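Local coordinates for periplasmic protein TorT (Vibrio parahaemolyticus, PDB 3O1I) that probably detects trimethylamine N-oxide in the periplasm and passes the signal to a sensor-kinase partner, at residues L15-S18 with Y19-S22; D73-A76 with Y77-N80; E180-R183 with N184-Q187. One frame throughout, in Å; residues are numbered along the deposited sequence.

Contact 1 of 3, residues L15-S18 with Y19-S22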
ATOM      1  N   LEU D  15       5.985  11.594  17.021  1.00 51.27           N
ATOM      2  CA  LEU D  15       4.846  12.323  17.537  1.00 51.71           C
ATOM      3  C   LEU D  15       3.588  11.523  17.203  1.00 52.99           C
ATOM      4  O   LEU D  15       2.668  12.009  16.540  1.00 53.18           O
ATOM      5  CB  LEU D  15       4.762  13.731  16.941  1.00 52.90           C
ATOM      6  CG  LEU D  15       3.935  14.738  17.771  1.00 54.36           C
ATOM      7  CD1 LEU D  15       4.686  15.102  19.036  1.00 51.86           C
ATOM      8  CD2 LEU D  15       3.672  16.007  16.977  1.00 55.50           C
ATOM      9  N   LYS D  16       3.566  10.282  17.687  1.00 53.06           N
ATOM     10  CA  LYS D  16       2.450   9.365  17.462  1.00 53.02           C
ATOM     11  C   LYS D  16       1.663   9.028  18.742  1.00 53.14           C
ATOM     12  O   LYS D  16       0.436   8.949  18.707  1.00 52.86           O
ATOM     13  CB  LYS D  16       2.974   8.085  16.804  1.00 51.44           C
ATOM     14  CG  LYS D  16       3.643   8.340  15.464  1.00 48.22           C
ATOM     15  CD  LYS D  16       4.166   7.070  14.794  1.00 45.09           C
ATOM     16  CE  LYS D  16       5.363   6.487  15.528  1.00 44.02           C
ATOM     17  NZ  LYS D  16       6.000   5.380  14.760  1.00 42.71           N
ATOM     18  N   ASP D  17       2.381   8.818  19.852  1.00 53.46           N
ATOM     19  CA  ASP D  17       1.794   8.528  21.169  1.00 52.18           C
ATOM     20  C   ASP D  17       0.954   9.708  21.584  1.00 51.78           C
ATOM     21  O   ASP D  17       1.060  10.783  21.003  1.00 52.87           O
ATOM     22  CB  ASP D  17       2.865   8.434  22.268  1.00 52.50           C
ATOM     23  CG  ASP D  17       3.637   7.150  22.243  1.00 55.46           C
ATOM     24  OD1 ASP D  17       3.016   6.096  21.989  1.00 58.90           O
ATOM     25  OD2 ASP D  17       4.863   7.188  22.502  1.00 55.83           O
ATOM     26  N   SER D  18       0.128   9.517  22.605  1.00 52.03           N
ATOM     27  CA  SER D  18      -0.630  10.642  23.137  1.00 52.35           C
ATOM     28  C   SER D  18       0.407  11.121  24.162  1.00 50.74           C
ATOM     29  O   SER D  18       0.419  12.275  24.577  1.00 49.56           O
ATOM     30  CB  SER D  18      -1.924  10.186  23.833  1.00 52.67           C
ATOM     31  OG  SER D  18      -1.663   9.508  25.054  1.00 53.94           O
ATOM     32  N   TYR D  19       1.300  10.205  24.528  1.00 49.81           N
ATOM     33  CA  TYR D  19       2.363  10.499  25.470  1.00 50.85           C
ATOM     34  C   TYR D  19       3.142  11.707  24.971  1.00 50.59           C
ATOM     35  O   TYR D  19       3.287  12.693  25.699  1.00 52.49           O
ATOM     36  CB  TYR D  19       3.286   9.290  25.594  1.00 54.24           C
ATOM     37  CG  TYR D  19       4.388   9.397  26.631  1.00 59.40           C
ATOM     38  CD1 TYR D  19       4.416  10.435  27.560  1.00 61.41           C
ATOM     39  CD2 TYR D  19       5.379   8.414  26.716  1.00 61.83           C
ATOM     40  CE1 TYR D  19       5.409  10.489  28.566  1.00 62.76           C
ATOM     41  CE2 TYR D  19       6.371   8.456  27.709  1.00 64.25           C
ATOM     42  CZ  TYR D  19       6.378   9.498  28.635  1.00 64.32           C
ATOM     43  OH  TYR D  19       7.344   9.546  29.629  1.00 63.54           O
ATOM     44  N   TRP D  20       3.630  11.641  23.731  1.00 48.58           N
ATOM     45  CA  TRP D  20       4.381  12.754  23.174  1.00 46.04           C
ATOM     46  C   TRP D  20       3.472  13.817  22.608  1.00 47.35           C
ATOM     47  O   TRP D  20       3.873  14.971  22.492  1.00 48.33           O
ATOM     48  CB  TRP D  20       5.353  12.293  22.097  1.00 40.41           C
ATOM     49  CG  TRP D  20       6.542  11.576  22.648  1.00 36.50           C
ATOM     50  CD1 TRP D  20       6.679  10.231  22.830  1.00 35.54           C
ATOM     51  CD2 TRP D  20       7.778  12.166  23.069  1.00 34.95           C
ATOM     52  NE1 TRP D  20       7.930   9.939  23.332  1.00 33.19           N
ATOM     53  CE2 TRP D  20       8.626  11.109  23.488  1.00 32.88           C
ATOM     54  CE3 TRP D  20       8.257  13.485  23.125  1.00 35.16           C
ATOM     55  CZ2 TRP D  20       9.928  11.327  23.960  1.00 30.82           C
ATOM     56  CZ3 TRP D  20       9.555  13.703  23.593  1.00 35.92           C
ATOM     57  CH2 TRP D  20      10.376  12.622  24.005  1.00 33.11           C
ATOM     58  N   LEU D  21       2.252  13.445  22.241  1.00 49.91           N
ATOM     59  CA  LEU D  21       1.331  14.451  21.726  1.00 52.63           C
ATOM     60  C   LEU D  21       1.081  15.399  22.885  1.00 53.89           C
ATOM     61  O   LEU D  21       0.681  16.547  22.686  1.00 55.29           O
ATOM     62  CB  LEU D  21       0.012  13.822  21.273  1.00 54.24           C
ATOM     63  CG  LEU D  21      -1.187  14.780  21.243  1.00 57.42           C
ATOM     64  CD1 LEU D  21      -0.933  15.957  20.304  1.00 57.85           C
ATOM     65  CD2 LEU D  21      -2.421  14.016  20.818  1.00 58.60           C
ATOM     66  N   SER D  22       1.319  14.897  24.098  1.00 54.54           N
ATOM     67  CA  SER D  22       1.151  15.683  25.318  1.00 54.55           C
ATOM     68  C   SER D  22       2.468  16.376  25.653  1.00 54.37           C
ATOM     69  O   SER D  22       2.490  17.596  25.809  1.00 53.59           O
ATOM     70  CB  SER D  22       0.666  14.798  26.478  1.00 53.11           C
ATOM     71  OG  SER D  22      -0.746  14.625  26.403  1.00 47.98           O
TER
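Asp17 and Leu21 are joined where the loop after strand 7-12 runs into helix 18-32: Leu21 N donates to Asp17 O at 3.2 Å, an early main-chain bond of that helix. The tight part is the buried one. Here Leu15, with CG anti to the backbone N (chi1 -159°), carries CD1 against the first turn, 3.6 Å from Trp20 O and 4.2 Å from Trp20 CB. A branched aliphatic chain suits this place, since it is buried between the helix start, Pro301 and the chain of another protein without asking for a polar partner. Ser18 and Ser22, short and polar, fit close to the backbone; their hydroxyls reach across the fold, Ser18 OG to His230 N and Ser22 OG to Ser295 N.

The looser side belongs to Asp17, which remains partly exposed. Its carboxylate is nearly coplanar with the indole of Trp20, 16° apart, and OD2 meets the ring at its edge, 3.6 Å from Trp20 CD1. His14 touches both, edge-to-face with the indole and through a weak hydrogen bond from NE2 to Asp17 OD2. An acid placed at the start of a helix probably also gains from the helix dipole, so electrostatics may assist the turn on its partly open side, while aliphatic contact holds the loop to the helix where Leu15 is buried.

Contact 2 of 3, residues D73-A76 with Y77-N80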
ATOM      1  N   ASP D  73      17.312   6.633  21.423  1.00 69.32           N
ATOM      2  CA  ASP D  73      18.273   5.675  21.950  1.00 73.21           C
ATOM      3  C   ASP D  73      19.203   6.399  22.916  1.00 75.45           C
ATOM      4  O   ASP D  73      19.666   7.511  22.645  1.00 74.62           O
ATOM      5  CB  ASP D  73      19.058   5.018  20.795  1.00 73.46           C
ATOM      6  CG  ASP D  73      20.180   4.085  21.273  1.00 75.46           C
ATOM      7  OD1 ASP D  73      20.257   3.770  22.476  1.00 75.30           O
ATOM      8  OD2 ASP D  73      20.993   3.658  20.414  1.00 77.02           O
ATOM      9  N   PRO D  74      19.494   5.768  24.066  1.00 78.26           N
ATOM     10  CA  PRO D  74      20.372   6.377  25.061  1.00 80.13           C
ATOM     11  C   PRO D  74      21.801   6.472  24.565  1.00 81.64           C
ATOM     12  O   PRO D  74      22.432   7.527  24.635  1.00 82.47           O
ATOM     13  CB  PRO D  74      20.271   5.411  26.248  1.00 80.25           C
ATOM     14  CG  PRO D  74      18.970   4.717  26.032  1.00 79.07           C
ATOM     15  CD  PRO D  74      19.028   4.466  24.566  1.00 77.92           C
ATOM     16  N   HIS D  75      22.303   5.351  24.063  1.00 82.75           N
ATOM     17  CA  HIS D  75      23.670   5.276  23.572  1.00 85.13           C
ATOM     18  C   HIS D  75      23.880   5.724  22.116  1.00 85.56           C
ATOM     19  O   HIS D  75      24.839   5.307  21.463  1.00 85.29           O
ATOM     20  CB  HIS D  75      24.177   3.846  23.740  1.00 87.08           C
ATOM     21  CG  HIS D  75      23.982   3.293  25.121  1.00 89.45           C
ATOM     22  ND1 HIS D  75      24.435   3.933  26.255  1.00 91.15           N
ATOM     23  CD2 HIS D  75      23.380   2.157  25.549  1.00 90.33           C
ATOM     24  CE1 HIS D  75      24.119   3.218  27.321  1.00 91.60           C
ATOM     25  NE2 HIS D  75      23.478   2.135  26.920  1.00 91.12           N
ATOM     26  N   ALA D  76      23.001   6.593  21.622  1.00 86.20           N
ATOM     27  CA  ALA D  76      23.083   7.081  20.245  1.00 86.24           C
ATOM     28  C   ALA D  76      24.119   8.182  20.029  1.00 86.65           C
ATOM     29  O   ALA D  76      24.869   8.152  19.055  1.00 86.29           O
ATOM     30  CB  ALA D  76      21.719   7.573  19.796  1.00 85.32           C
ATOM     31  N   TYR D  77      24.154   9.155  20.935  1.00 87.13           N
ATOM     32  CA  TYR D  77      25.085  10.274  20.830  1.00 87.46           C
ATOM     33  C   TYR D  77      26.034  10.262  22.015  1.00 88.70           C
ATOM     34  O   TYR D  77      26.523  11.313  22.451  1.00 88.32           O
ATOM     35  CB  TYR D  77      24.293  11.574  20.815  1.00 86.08           C
ATOM     36  CG  TYR D  77      23.087  11.486  19.927  1.00 85.93           C
ATOM     37  CD1 TYR D  77      21.886  12.077  20.294  1.00 86.24           C
ATOM     38  CD2 TYR D  77      23.144  10.806  18.712  1.00 86.19           C
ATOM     39  CE1 TYR D  77      20.764  11.996  19.471  1.00 87.03           C
ATOM     40  CE2 TYR D  77      22.034  10.718  17.882  1.00 86.90           C
ATOM     41  CZ  TYR D  77      20.847  11.315  18.265  1.00 87.20           C
ATOM     42  OH  TYR D  77      19.750  11.242  17.438  1.00 87.37           O
ATOM     43  N   GLU D  78      26.290   9.059  22.525  1.00 89.57           N
ATOM     44  CA  GLU D  78      27.160   8.849  23.679  1.00 89.78           C
ATOM     45  C   GLU D  78      28.575   9.375  23.450  1.00 89.50           C
ATOM     46  O   GLU D  78      29.188   9.955  24.347  1.00 89.82           O
ATOM     47  CB  GLU D  78      27.215   7.354  24.018  1.00 89.62           C
ATOM     48  CG  GLU D  78      27.861   7.034  25.356  1.00 88.79           C
ATOM     49  CD  GLU D  78      28.008   5.540  25.592  1.00 88.19           C
ATOM     50  OE1 GLU D  78      27.553   4.746  24.739  1.00 87.93           O
ATOM     51  OE2 GLU D  78      28.581   5.157  26.633  1.00 87.31           O
ATOM     52  N   HIS D  79      29.080   9.175  22.238  1.00 88.49           N
ATOM     53  CA  HIS D  79      30.422   9.609  21.891  1.00 86.86           C
ATOM     54  C   HIS D  79      30.399  10.496  20.654  1.00 85.60           C
ATOM     55  O   HIS D  79      31.419  10.619  19.980  1.00 86.46           O
ATOM     56  CB  HIS D  79      31.297   8.388  21.596  1.00 86.99           C
ATOM     57  CG  HIS D  79      31.244   7.334  22.656  1.00 87.53           C
ATOM     58  ND1 HIS D  79      31.716   7.539  23.933  1.00 88.57           N
ATOM     59  CD2 HIS D  79      30.784   6.063  22.625  1.00 87.91           C
ATOM     60  CE1 HIS D  79      31.551   6.437  24.644  1.00 88.97           C
ATOM     61  NE2 HIS D  79      30.987   5.526  23.874  1.00 88.25           N
ATOM     62  N   ASN D  80      29.264  11.119  20.346  1.00 83.27           N
ATOM     63  CA  ASN D  80      29.199  11.927  19.131  1.00 81.65           C
ATOM     64  C   ASN D  80      28.344  13.181  19.154  1.00 80.17           C
ATOM     65  O   ASN D  80      28.433  13.987  18.243  1.00 78.77           O
ATOM     66  CB  ASN D  80      28.712  11.057  17.971  1.00 82.84           C
ATOM     67  CG  ASN D  80      29.384   9.702  17.938  1.00 84.79           C
ATOM     68  OD1 ASN D  80      30.565   9.587  17.610  1.00 84.47           O
ATOM     69  ND2 ASN D  80      28.636   8.662  18.301  1.00 85.30           N
TER
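Ala76 CB sits over one face of the Tyr77 ring, 3.9 Å from the ring centroid and 22° off its normal, a CH-pi contact offset toward the rim, where CE2 is the nearest ring atom. Tyr77 holds CG anti to its carbonyl carbon (chi1 -44°), which folds the ring back past the preceding residue; a methyl is small enough to sit over the ring. Beside this pair, His75 and Glu78 run alongside each other and point the same way. Glu78 OE1 comes within 3.6 Å of His75 ND1, obliquely to the imidazole, so the two polar ends are neighbours in the partly open surface of the loop.

The whole turn belongs to the connection from strand 66-69 to helix 82-85, beyond the end of the central strand of a Rossmann-like lobe of the periplasmic binding protein fold. Further out, Asp73 shapes the entry: its OD1 accepts a weak bond from His75 N at 3.0 Å, closing an Asx turn over Pro74, whose ring already restricts the backbone. Tyr77 is fixed at its far end by helix 49-62, with OH bonded to Gln52 OE1 and the ring resting on Glu53 and Leu56.

Contact 3 of 3, residues E180-R183 with N184-Q187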
ATOM      1  N   GLU D 180      -2.236  -3.663  17.577  1.00 59.62           N
ATOM      2  CA  GLU D 180      -2.514  -4.998  17.054  1.00 58.67           C
ATOM      3  C   GLU D 180      -1.689  -6.144  17.636  1.00 58.21           C
ATOM      4  O   GLU D 180      -2.221  -7.226  17.892  1.00 56.47           O
ATOM      5  CB  GLU D 180      -2.375  -5.001  15.539  1.00 59.17           C
ATOM      6  CG  GLU D 180      -3.480  -4.238  14.834  1.00 62.10           C
ATOM      7  CD  GLU D 180      -4.871  -4.512  15.420  1.00 62.68           C
ATOM      8  OE1 GLU D 180      -5.218  -5.696  15.656  1.00 60.50           O
ATOM      9  OE2 GLU D 180      -5.622  -3.531  15.634  1.00 62.75           O
ATOM     10  N   LEU D 181      -0.395  -5.915  17.836  1.00 58.16           N
ATOM     11  CA  LEU D 181       0.479  -6.944  18.393  1.00 59.04           C
ATOM     12  C   LEU D 181       0.110  -7.199  19.851  1.00 58.71           C
ATOM     13  O   LEU D 181       0.225  -8.326  20.352  1.00 56.74           O
ATOM     14  CB  LEU D 181       1.943  -6.500  18.319  1.00 61.59           C
ATOM     15  CG  LEU D 181       2.444  -5.917  16.999  1.00 62.33           C
ATOM     16  CD1 LEU D 181       3.934  -5.636  17.117  1.00 62.04           C
ATOM     17  CD2 LEU D 181       2.163  -6.893  15.863  1.00 63.90           C
ATOM     18  N   GLN D 182      -0.319  -6.134  20.529  1.00 58.50           N
ATOM     19  CA  GLN D 182      -0.722  -6.219  21.932  1.00 57.85           C
ATOM     20  C   GLN D 182      -2.109  -6.858  22.027  1.00 56.50           C
ATOM     21  O   GLN D 182      -2.354  -7.699  22.895  1.00 53.67           O
ATOM     22  CB  GLN D 182      -0.748  -4.822  22.573  1.00 57.30           C
ATOM     23  CG  GLN D 182       0.624  -4.201  22.838  1.00 55.85           C
ATOM     24  CD  GLN D 182       1.508  -5.074  23.719  1.00 55.75           C
ATOM     25  OE1 GLN D 182       1.065  -5.598  24.744  1.00 54.91           O
ATOM     26  NE2 GLN D 182       2.772  -5.221  23.326  1.00 53.74           N
ATOM     27  N   ARG D 183      -3.005  -6.459  21.123  1.00 56.14           N
ATOM     28  CA  ARG D 183      -4.357  -7.011  21.108  1.00 55.92           C
ATOM     29  C   ARG D 183      -4.217  -8.511  21.087  1.00 55.24           C
ATOM     30  O   ARG D 183      -4.853  -9.225  21.862  1.00 54.14           O
ATOM     31  CB  ARG D 183      -5.134  -6.570  19.864  1.00 55.49           C
ATOM     32  CG  ARG D 183      -6.500  -7.236  19.770  1.00 56.82           C
ATOM     33  CD  ARG D 183      -7.262  -6.860  18.510  1.00 57.22           C
ATOM     34  NE  ARG D 183      -8.031  -5.626  18.657  1.00 59.71           N
ATOM     35  CZ  ARG D 183      -7.500  -4.410  18.678  1.00 59.94           C
ATOM     36  NH1 ARG D 183      -6.187  -4.260  18.563  1.00 62.51           N
ATOM     37  NH2 ARG D 183      -8.280  -3.347  18.799  1.00 57.49           N
ATOM     38  N   ASN D 184      -3.372  -8.976  20.176  1.00 55.56           N
ATOM     39  CA  ASN D 184      -3.102 -10.395  20.027  1.00 55.73           C
ATOM     40  C   ASN D 184      -2.618 -10.954  21.370  1.00 53.64           C
ATOM     41  O   ASN D 184      -2.997 -12.050  21.777  1.00 51.39           O
ATOM     42  CB  ASN D 184      -2.046 -10.600  18.934  1.00 58.89           C
ATOM     43  CG  ASN D 184      -1.708 -12.057  18.717  1.00 61.96           C
ATOM     44  OD1 ASN D 184      -2.521 -12.832  18.206  1.00 65.68           O
ATOM     45  ND2 ASN D 184      -0.501 -12.443  19.116  1.00 63.70           N
ATOM     46  N   LEU D 185      -1.785 -10.186  22.063  1.00 52.45           N
ATOM     47  CA  LEU D 185      -1.274 -10.618  23.357  1.00 52.97           C
ATOM     48  C   LEU D 185      -2.358 -10.654  24.430  1.00 51.16           C
ATOM     49  O   LEU D 185      -2.333 -11.485  25.341  1.00 49.02           O
ATOM     50  CB  LEU D 185      -0.142  -9.702  23.814  1.00 56.39           C
ATOM     51  CG  LEU D 185       1.219  -9.985  23.189  1.00 59.37           C
ATOM     52  CD1 LEU D 185       2.284  -9.156  23.906  1.00 60.35           C
ATOM     53  CD2 LEU D 185       1.529 -11.472  23.316  1.00 59.52           C
ATOM     54  N   VAL D 186      -3.313  -9.743  24.321  1.00 49.57           N
ATOM     55  CA  VAL D 186      -4.396  -9.682  25.282  1.00 48.44           C
ATOM     56  C   VAL D 186      -5.311 -10.875  25.066  1.00 49.20           C
ATOM     57  O   VAL D 186      -5.671 -11.571  26.017  1.00 47.90           O
ATOM     58  CB  VAL D 186      -5.202  -8.366  25.126  1.00 47.73           C
ATOM     59  CG1 VAL D 186      -6.512  -8.467  25.872  1.00 48.04           C
ATOM     60  CG2 VAL D 186      -4.394  -7.190  25.656  1.00 46.89           C
ATOM     61  N   GLN D 187      -5.668 -11.108  23.800  1.00 50.92           N
ATOM     62  CA  GLN D 187      -6.554 -12.207  23.418  1.00 51.74           C
ATOM     63  C   GLN D 187      -6.016 -13.509  23.961  1.00 52.98           C
ATOM     64  O   GLN D 187      -6.758 -14.289  24.558  1.00 55.01           O
ATOM     65  CB  GLN D 187      -6.690 -12.302  21.896  1.00 50.89           C
ATOM     66  CG  GLN D 187      -7.114 -11.007  21.219  1.00 51.83           C
ATOM     67  CD  GLN D 187      -7.157 -11.129  19.700  1.00 55.09           C
ATOM     68  OE1 GLN D 187      -6.343 -11.849  19.096  1.00 54.50           O
ATOM     69  NE2 GLN D 187      -8.096 -10.413  19.070  1.00 52.74           N
TER
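Arg183 and Gln187 meet through both backbone and side chain. Gln187 N points almost straight at Arg183 O, 2.8 Å away with an N-H...O angle of 171°, and the bonds before it follow the same pattern: Asn184 N to Glu180 O at 3.1 Å, and Val186 N to Gln182 O at 2.7 Å. These are the i to i+4 bonds of helix 179-192.

On the charged face, Arg183 NH1 lies 3.1 Å from Glu180 OE2. The oxygen is well out of the guanidinium plane, which makes this a salt bridge of charge alone, with no N-H aimed at the carboxylate. Arg183 leaves the helix with CG anti to the backbone N and bends at chi3 (-86°), swinging the guanidinium back toward Glu180 while its NE reaches Glu211 OE2 on helix 202-214. Gln187 NE2 bonds to the other oxygen, Glu211 OE1, and passes 3.6 Å from Arg183 CG; amide and guanidinium planes stand 87° apart. Arginine suits the spot because its several N-H groups can serve different acids: its NH2 makes a salt bridge to an acidic side chain of another protein's chain, although a basic side chain from another protein also lies close to NE.

Away from this network the packing is mostly by aliphatic side chains. Leu185 CD1 lies against the Gln182 amide, 3.9 Å from OE1, while Gln182 NE2 is held by Asp176 O. Val186 presses on Ala208 and Leu142, a compact branched residue where the helix meets helix 202-214 and strand 137-142. Taken together, the chemistry implies that one acid, Glu211, fixes two residues of successive turns and probably sets the arginine for its partner in the other protein.

In the fold
Contacts 1, 2 and 3 follow one another along the chain in that order, none touching another. Contact 1 opens helix 18-32, between strands 7-12 and 37-42 of the five-stranded parallel sheet, and contact 2 lies in the loop after strand 66-69 of that same sheet; their centres are about 23 Å apart. Contact 3 is on helix 179-192, which links strands 167-172 and 197-200 of the second, four-stranded sheet; its centre is about 21 Å from that of contact 1 and about 32 Å from that of contact 2. The two sheets form the two lobes expected of this family. Contacts 1 and 3 reach the chain of another protein and contact 2 does not, which suggests that protein partners approach both lobes.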